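Local coordinates for protein putative retaining b-glycosidase (Saccharophagus degradans, PDB 5A95) that hydrolyses beta-glucans, probably as a retaining family 5 glycoside hydrolase that cleaves mixed-linkage chains (EC 3.2.1.73), at residues 267-278 with 315-325. The protein carries 1 engineered substitution. Sequence-based numbering, arbitrary orientation.
Sequences DKNFFKLWDEKW and RIVKYMQKKGV
Tyr319 reaches across from helix 312-323 as a knob in the hole formed by Phe271, Trp274, Asp275 and Trp278. Its CG stands anti to the backbone N (chi1 -178°), which sends the ring between the helices with Trp274 CB over one face and Lys323 CG over the other. The ring's edge points at the face of Trp278 in an offset edge-to-face pair, planes 77° apart, with Tyr319 CE2 3.6 Å from Trp278 CH2. In the conformer of Asp275 described here, one of two, OD1 accepts from Tyr319 OH at 2.7 Å, on the anti side and tilted from the carboxylate plane, and through its syn lone pair from Lys323 NZ at 2.9 Å; Lys323 also pairs with Asp283. Ile316 CD1 sits over a face of the Trp274 six-membered ring in a CH-pi contact, 3.8 Å from its centroid. These are two outer helices of the family 5 (beta/alpha)8 barrel, crossing at -52°; the side chains of Met320 and Val325 touch strand 287-289. Replacing Tyr319 by alanine would probably leave a gap among the rings of Phe271, Trp274 and Trp278. Near the helix starts, extended Arg315 makes a salt-bridging hydrogen bond from NE to Asp267 OD1 (2.8 Å), guanidinium and carboxylate planes almost perpendicular.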
ATOM      1  N   ASP A 267     -37.798  15.412 -24.238  1.00  9.44           N
ATOM      2  CA  ASP A 267     -36.464  15.694 -24.759  1.00  9.72           C
ATOM      3  C   ASP A 267     -35.810  16.869 -24.056  1.00  9.68           C
ATOM      4  O   ASP A 267     -34.658  16.768 -23.655  1.00 10.55           O
ATOM      5  CB  ASP A 267     -36.506  15.978 -26.252  1.00 11.72           C
ATOM      6  CG  ASP A 267     -36.691  14.744 -27.099  1.00 15.54           C
ATOM      7  OD1 ASP A 267     -37.055  13.667 -26.585  1.00 15.85           O
ATOM      8  OD2 ASP A 267     -36.506  14.881 -28.310  1.00 21.16           O
ATOM      9  N   LYS A 268     -36.538  17.976 -23.891  1.00  9.17           N
ATOM     10  CA  LYS A 268     -35.950  19.194 -23.336  1.00  9.21           C
ATOM     11  C   LYS A 268     -35.341  18.921 -21.967  1.00  8.24           C
ATOM     12  O   LYS A 268     -34.238  19.356 -21.644  1.00  9.43           O
ATOM     13  CB  LYS A 268     -37.029  20.270 -23.166  1.00 10.32           C
ATOM     14  CG  LYS A 268     -36.586  21.507 -22.418  1.00 10.61           C
ATOM     15  CD  LYS A 268     -37.697  22.529 -22.275  1.00 12.47           C
ATOM     16  CE  LYS A 268     -37.228  23.720 -21.461  1.00 15.10           C
ATOM     17  NZ  LYS A 268     -38.260  24.756 -21.347  1.00 21.59           N
ATOM     18  N   ASN A 269     -36.067  18.192 -21.127  1.00  7.80           N
ATOM     19  CA  ASN A 269     -35.652  18.045 -19.747  1.00  8.59           C
ATOM     20  C   ASN A 269     -34.457  17.098 -19.605  1.00  8.29           C
ATOM     21  O   ASN A 269     -33.552  17.357 -18.805  1.00 10.05           O
ATOM     22  CB  ASN A 269     -36.820  17.624 -18.853  1.00 10.38           C
ATOM     23  CG  ASN A 269     -37.895  18.689 -18.761  1.00 10.96           C
ATOM     24  OD1 ASN A 269     -37.649  19.865 -18.992  1.00 12.75           O
ATOM     25  ND2 ASN A 269     -39.091  18.263 -18.455  1.00 12.09           N
ATOM     26  N   PHE A 270     -34.433  16.021 -20.391  1.00  8.15           N
ATOM     27  CA  PHE A 270     -33.241  15.170 -20.415  1.00  8.79           C
ATOM     28  C   PHE A 270     -32.029  15.919 -20.990  1.00  8.30           C
ATOM     29  O   PHE A 270     -30.930  15.851 -20.430  1.00  9.72           O
ATOM     30  CB  PHE A 270     -33.454  13.886 -21.178  1.00  8.40           C
ATOM     31  CG  PHE A 270     -34.121  12.818 -20.368  1.00  8.65           C
ATOM     32  CD1 PHE A 270     -33.392  12.140 -19.399  1.00  9.54           C
ATOM     33  CD2 PHE A 270     -35.464  12.485 -20.550  1.00  9.17           C
ATOM     34  CE1 PHE A 270     -34.000  11.169 -18.606  1.00 10.52           C
ATOM     35  CE2 PHE A 270     -36.059  11.491 -19.786  1.00  8.98           C
ATOM     36  CZ  PHE A 270     -35.324  10.846 -18.812  1.00  9.60           C
ATOM     37  N   PHE A 271     -32.217  16.632 -22.093  1.00  8.81           N
ATOM     38  CA  PHE A 271     -31.081  17.317 -22.711  1.00  9.21           C
ATOM     39  C   PHE A 271     -30.502  18.333 -21.736  1.00  9.25           C
ATOM     40  O   PHE A 271     -29.274  18.489 -21.649  1.00 10.77           O
ATOM     41  CB  PHE A 271     -31.496  18.052 -23.990  1.00  9.71           C
ATOM     42  CG  PHE A 271     -31.928  17.166 -25.139  1.00 10.37           C
ATOM     43  CD1 PHE A 271     -31.735  15.797 -25.142  1.00 10.53           C
ATOM     44  CD2 PHE A 271     -32.539  17.728 -26.236  1.00 12.17           C
ATOM     45  CE1 PHE A 271     -32.128  15.015 -26.210  1.00 11.46           C
ATOM     46  CE2 PHE A 271     -32.953  16.952 -27.328  1.00 14.35           C
ATOM     47  CZ  PHE A 271     -32.718  15.599 -27.322  1.00 12.78           C
ATOM     48  N   LYS A 272     -31.365  19.052 -21.016  1.00  8.69           N
ATOM     49  CA  LYS A 272     -30.889  20.061 -20.101  1.00  9.51           C
ATOM     50  C   LYS A 272     -30.077  19.429 -18.952  1.00  9.53           C
ATOM     51  O   LYS A 272     -29.007  19.895 -18.595  1.00  9.98           O
ATOM     52  CB  LYS A 272     -32.051  20.901 -19.538  1.00 11.91           C
ATOM     53  CG  LYS A 272     -31.594  21.937 -18.509  1.00 16.23           C
ATOM     54  CD  LYS A 272     -32.436  23.195 -18.377  1.00 27.06           C
ATOM     55  CE  LYS A 272     -31.564  24.457 -18.233  1.00 35.64           C
ATOM     56  NZ  LYS A 272     -30.229  24.316 -17.551  1.00 36.07           N
ATOM     57  N   LEU A 273     -30.618  18.372 -18.367  1.00  8.54           N
ATOM     58  CA  LEU A 273     -29.923  17.707 -17.286  1.00  8.01           C
ATOM     59  C   LEU A 273     -28.603  17.095 -17.759  1.00  7.97           C
ATOM     60  O   LEU A 273     -27.588  17.168 -17.054  1.00  8.21           O
ATOM     61  CB  LEU A 273     -30.822  16.653 -16.635  1.00  8.56           C
ATOM     62  CG  LEU A 273     -31.913  17.232 -15.761  1.00  9.23           C
ATOM     63  CD1 LEU A 273     -32.961  16.198 -15.436  1.00 10.14           C
ATOM     64  CD2 LEU A 273     -31.326  17.785 -14.487  1.00 11.94           C
ATOM     65  N   TRP A 274     -28.609  16.482 -18.934  1.00  7.64           N
ATOM     66  CA  TRP A 274     -27.371  15.953 -19.487  1.00  7.83           C
ATOM     67  C   TRP A 274     -26.343  17.050 -19.731  1.00  8.40           C
ATOM     68  O   TRP A 274     -25.173  16.901 -19.397  1.00  8.09           O
ATOM     69  CB  TRP A 274     -27.621  15.165 -20.771  1.00  7.52           C
ATOM     70  CG  TRP A 274     -28.383  13.890 -20.570  1.00  7.74           C
ATOM     71  CD1 TRP A 274     -28.477  13.151 -19.424  1.00  7.58           C
ATOM     72  CD2 TRP A 274     -29.141  13.172 -21.563  1.00  7.20           C
ATOM     73  NE1 TRP A 274     -29.282  12.060 -19.630  1.00  8.09           N
ATOM     74  CE2 TRP A 274     -29.698  12.033 -20.931  1.00  6.69           C
ATOM     75  CE3 TRP A 274     -29.459  13.420 -22.903  1.00  8.07           C
ATOM     76  CZ2 TRP A 274     -30.509  11.131 -21.611  1.00  8.02           C
ATOM     77  CZ3 TRP A 274     -30.249  12.533 -23.568  1.00  9.27           C
ATOM     78  CH2 TRP A 274     -30.774  11.392 -22.921  1.00  8.53           C
ATOM     79  N   ASP A 275     -26.787  18.179 -20.260  1.00  8.94           N
ATOM     80  CA  ASP A 275     -25.834  19.237 -20.521  0.60  8.62           C
ATOM     81  C   ASP A 275     -25.262  19.788 -19.217  1.00  8.98           C
ATOM     82  O   ASP A 275     -24.060  20.101 -19.156  1.00  9.45           O
ATOM     83  CB  ASP A 275     -26.450  20.331 -21.391  0.60 10.65           C
ATOM     84  CG  ASP A 275     -25.423  21.002 -22.265  0.60 11.82           C
ATOM     85  OD1 ASP A 275     -25.164  20.532 -23.391  0.60 13.46           O
ATOM     86  OD2 ASP A 275     -24.865  21.990 -21.797  0.60 14.90           O
ATOM     87  N   GLU A 276     -26.079  19.860 -18.169  1.00  8.55           N
ATOM     88  CA  GLU A 276     -25.623  20.404 -16.905  1.00  9.38           C
ATOM     89  C   GLU A 276     -24.503  19.591 -16.279  1.00  8.63           C
ATOM     90  O   GLU A 276     -23.527  20.147 -15.783  1.00 10.38           O
ATOM     91  CB  GLU A 276     -26.802  20.497 -15.909  1.00 10.60           C
ATOM     92  CG  GLU A 276     -27.755  21.635 -16.235  1.00 13.84           C
ATOM     93  CD  GLU A 276     -28.960  21.720 -15.317  1.00 14.74           C
ATOM     94  OE1 GLU A 276     -29.101  20.897 -14.395  1.00 16.79           O
ATOM     95  OE2 GLU A 276     -29.764  22.653 -15.527  1.00 19.33           O
ATOM     96  N   LYS A 277     -24.668  18.274 -16.259  1.00  7.71           N
ATOM     97  CA  LYS A 277     -23.727  17.432 -15.551  1.00  6.98           C
ATOM     98  C   LYS A 277     -22.528  17.018 -16.361  1.00  6.73           C
ATOM     99  O   LYS A 277     -21.447  16.861 -15.806  1.00  7.21           O
ATOM    100  CB  LYS A 277     -24.443  16.197 -14.935  1.00  7.60           C
ATOM    101  CG  LYS A 277     -25.215  16.496 -13.643  1.00  8.40           C
ATOM    102  CD  LYS A 277     -24.263  16.728 -12.470  1.00  8.09           C
ATOM    103  CE  LYS A 277     -25.023  17.053 -11.193  1.00  9.28           C
ATOM    104  NZ  LYS A 277     -24.113  17.348 -10.053  1.00 11.76           N
ATOM    105  N   TRP A 278     -22.689  16.835 -17.673  1.00  6.87           N
ATOM    106  CA  TRP A 278     -21.555  16.346 -18.479  1.00  7.28           C
ATOM    107  C   TRP A 278     -21.456  16.913 -19.884  1.00  6.89           C
ATOM    108  O   TRP A 278     -20.357  17.074 -20.383  1.00  7.12           O
ATOM    109  CB  TRP A 278     -21.517  14.811 -18.504  1.00  7.29           C
ATOM    110  CG  TRP A 278     -22.754  14.184 -19.105  1.00  7.53           C
ATOM    111  CD1 TRP A 278     -23.943  13.884 -18.472  1.00  8.27           C
ATOM    112  CD2 TRP A 278     -22.947  13.821 -20.480  1.00  6.79           C
ATOM    113  NE1 TRP A 278     -24.835  13.352 -19.370  1.00  8.22           N
ATOM    114  CE2 TRP A 278     -24.261  13.313 -20.611  1.00  7.39           C
ATOM    115  CE3 TRP A 278     -22.136  13.873 -21.616  1.00  8.07           C
ATOM    116  CZ2 TRP A 278     -24.752  12.837 -21.825  1.00  7.86           C
ATOM    117  CZ3 TRP A 278     -22.619  13.394 -22.809  1.00  8.76           C
ATOM    118  CH2 TRP A 278     -23.918  12.915 -22.910  1.00  8.73           C
ATOM    119  N   ARG A 315     -33.182   9.622 -27.808  1.00  8.03           N
ATOM    120  CA  ARG A 315     -32.801  10.840 -27.092  1.00  7.96           C
ATOM    121  C   ARG A 315     -31.295  10.983 -26.937  1.00  7.78           C
ATOM    122  O   ARG A 315     -30.733  12.035 -27.261  1.00  8.25           O
ATOM    123  CB  ARG A 315     -33.420  10.901 -25.714  1.00 11.01           C
ATOM    124  CG  ARG A 315     -34.848  11.255 -25.689  1.00 13.20           C
ATOM    125  CD  ARG A 315     -35.277  11.736 -24.309  1.00 14.29           C
ATOM    126  NE  ARG A 315     -36.696  11.892 -24.432  1.00 13.69           N
ATOM    127  CZ  ARG A 315     -37.617  11.162 -23.821  1.00 13.07           C
ATOM    128  NH1 ARG A 315     -37.262  10.217 -23.012  1.00 15.05           N
ATOM    129  NH2 ARG A 315     -38.899  11.414 -24.051  1.00 13.66           N
ATOM    130  N   ILE A 316     -30.636   9.946 -26.434  1.00  7.20           N
ATOM    131  CA  ILE A 316     -29.207  10.042 -26.193  1.00  6.81           C
ATOM    132  C   ILE A 316     -28.422  10.165 -27.506  1.00  6.87           C
ATOM    133  O   ILE A 316     -27.438  10.895 -27.594  1.00  7.56           O
ATOM    134  CB  ILE A 316     -28.697   8.899 -25.287  1.00  7.19           C
ATOM    135  CG1 ILE A 316     -27.298   9.179 -24.750  1.00  7.85           C
ATOM    136  CG2 ILE A 316     -28.682   7.539 -25.977  1.00  7.91           C
ATOM    137  CD1 ILE A 316     -27.174  10.401 -23.900  1.00  8.80           C
ATOM    138  N   VAL A 317     -28.882   9.479 -28.558  1.00  7.07           N
ATOM    139  CA  VAL A 317     -28.239   9.601 -29.849  1.00  7.31           C
ATOM    140  C   VAL A 317     -28.409  11.014 -30.443  1.00  8.21           C
ATOM    141  O   VAL A 317     -27.451  11.597 -30.933  1.00  8.76           O
ATOM    142  CB  VAL A 317     -28.741   8.503 -30.810  1.00  9.14           C
ATOM    143  CG1 VAL A 317     -28.348   8.775 -32.244  1.00  9.91           C
ATOM    144  CG2 VAL A 317     -28.182   7.159 -30.362  1.00  9.74           C
ATOM    145  N   LYS A 318     -29.615  11.558 -30.375  1.00  7.68           N
ATOM    146  CA  LYS A 318     -29.874  12.918 -30.857  1.00  8.98           C
ATOM    147  C   LYS A 318     -28.989  13.909 -30.113  1.00  8.47           C
ATOM    148  O   LYS A 318     -28.382  14.787 -30.706  1.00 10.37           O
ATOM    149  CB  LYS A 318     -31.359  13.270 -30.670  1.00  9.43           C
ATOM    150  CG  LYS A 318     -31.752  14.671 -31.111  1.00 12.89           C
ATOM    151  CD  LYS A 318     -33.262  14.807 -31.326  1.00 17.31           C
ATOM    152  CE  LYS A 318     -33.613  16.117 -32.030  1.00 21.40           C
ATOM    153  NZ  LYS A 318     -34.238  17.032 -31.069  1.00 28.97           N
ATOM    154  N   TYR A 319     -28.926  13.763 -28.801  1.00  7.80           N
ATOM    155  CA  TYR A 319     -28.110  14.652 -27.979  1.00  8.50           C
ATOM    156  C   TYR A 319     -26.620  14.520 -28.310  1.00  8.06           C
ATOM    157  O   TYR A 319     -25.936  15.534 -28.538  1.00  8.76           O
ATOM    158  CB  TYR A 319     -28.378  14.392 -26.491  1.00  8.37           C
ATOM    159  CG  TYR A 319     -27.611  15.293 -25.597  1.00  7.11           C
ATOM    160  CD1 TYR A 319     -28.016  16.605 -25.432  1.00  9.29           C
ATOM    161  CD2 TYR A 319     -26.456  14.858 -24.963  1.00  8.61           C
ATOM    162  CE1 TYR A 319     -27.275  17.481 -24.660  1.00 11.30           C
ATOM    163  CE2 TYR A 319     -25.697  15.728 -24.193  1.00  9.22           C
ATOM    164  CZ  TYR A 319     -26.127  17.029 -24.019  1.00  9.59           C
ATOM    165  OH  TYR A 319     -25.370  17.866 -23.283  1.00 13.08           O
ATOM    166  N   MET A 320     -26.098  13.300 -28.344  1.00  8.46           N
ATOM    167  CA  MET A 320     -24.686  13.137 -28.643  1.00  8.51           C
ATOM    168  C   MET A 320     -24.346  13.651 -30.043  1.00  8.35           C
ATOM    169  O   MET A 320     -23.274  14.230 -30.246  1.00  9.29           O
ATOM    170  CB  MET A 320     -24.247  11.688 -28.506  1.00  7.54           C
ATOM    171  CG  MET A 320     -24.279  11.163 -27.078  1.00  7.37           C
ATOM    172  SD  MET A 320     -23.606   9.511 -26.882  1.00  8.64           S
ATOM    173  CE  MET A 320     -24.670   8.573 -27.961  1.00  8.90           C
ATOM    174  N   GLN A 321     -25.223  13.410 -30.999  1.00  8.47           N
ATOM    175  CA  GLN A 321     -24.932  13.814 -32.385  1.00 11.99           C
ATOM    176  C   GLN A 321     -24.895  15.331 -32.490  1.00 12.83           C
ATOM    177  O   GLN A 321     -24.033  15.861 -33.183  1.00 16.24           O
ATOM    178  CB  GLN A 321     -25.915  13.134 -33.396  1.00 14.13           C
ATOM    179  CG  GLN A 321     -25.622  11.616 -33.541  1.00 19.93           C
ATOM    180  CD  GLN A 321     -26.460  10.813 -34.560  1.00 22.75           C
ATOM    181  OE1 GLN A 321     -27.604  11.180 -34.901  1.00 26.51           O
ATOM    182  NE2 GLN A 321     -25.904   9.651 -35.004  1.00 20.97           N
ATOM    183  N   LYS A 322     -25.777  16.032 -31.773  1.00 11.95           N
ATOM    184  CA  LYS A 322     -25.756  17.497 -31.710  1.00 16.07           C
ATOM    185  C   LYS A 322     -24.438  18.034 -31.142  1.00 14.84           C
ATOM    186  O   LYS A 322     -23.901  19.024 -31.634  1.00 18.21           O
ATOM    187  CB  LYS A 322     -26.921  18.029 -30.861  1.00 17.08           C
ATOM    188  CG  LYS A 322     -26.905  19.537 -30.755  1.00 20.32           C
ATOM    189  CD  LYS A 322     -28.170  20.082 -30.147  1.00 26.28           C
ATOM    190  CE  LYS A 322     -28.141  21.604 -30.241  1.00 32.76           C
ATOM    191  NZ  LYS A 322     -29.295  22.226 -29.554  1.00 36.96           N
ATOM    192  N   LYS A 323     -23.944  17.380 -30.101  1.00 13.90           N
ATOM    193  CA  LYS A 323     -22.758  17.798 -29.371  1.00 14.05           C
ATOM    194  C   LYS A 323     -21.465  17.266 -30.013  1.00 14.04           C
ATOM    195  O   LYS A 323     -20.403  17.724 -29.648  1.00 17.59           O
ATOM    196  CB  LYS A 323     -22.839  17.343 -27.881  1.00 15.68           C
ATOM    197  CG  LYS A 323     -24.078  17.754 -27.059  1.00 18.72           C
ATOM    198  CD  LYS A 323     -24.204  19.246 -26.846  1.00 20.27           C
ATOM    199  CE  LYS A 323     -23.064  19.816 -26.008  1.00 20.47           C
ATOM    200  NZ  LYS A 323     -23.350  21.204 -25.561  1.00 22.28           N
ATOM    201  N   GLY A 324     -21.565  16.319 -30.952  1.00 12.72           N
ATOM    202  CA  GLY A 324     -20.418  15.645 -31.534  1.00 12.73           C
ATOM    203  C   GLY A 324     -19.690  14.680 -30.622  1.00 10.90           C
ATOM    204  O   GLY A 324     -18.512  14.410 -30.841  1.00 13.14           O
ATOM    205  N   VAL A 325     -20.405  14.130 -29.637  1.00  9.45           N
ATOM    206  CA  VAL A 325     -19.861  13.260 -28.596  1.00  8.58           C
ATOM    207  C   VAL A 325     -19.604  11.857 -29.149  1.00  6.91           C
ATOM    208  O   VAL A 325     -20.419  11.302 -29.872  1.00  8.24           O
ATOM    209  CB  VAL A 325     -20.824  13.269 -27.390  1.00  9.54           C
ATOM    210  CG1 VAL A 325     -20.512  12.158 -26.405  1.00  8.83           C
ATOM    211  CG2 VAL A 325     -20.735  14.628 -26.677  1.00 11.31           C
TER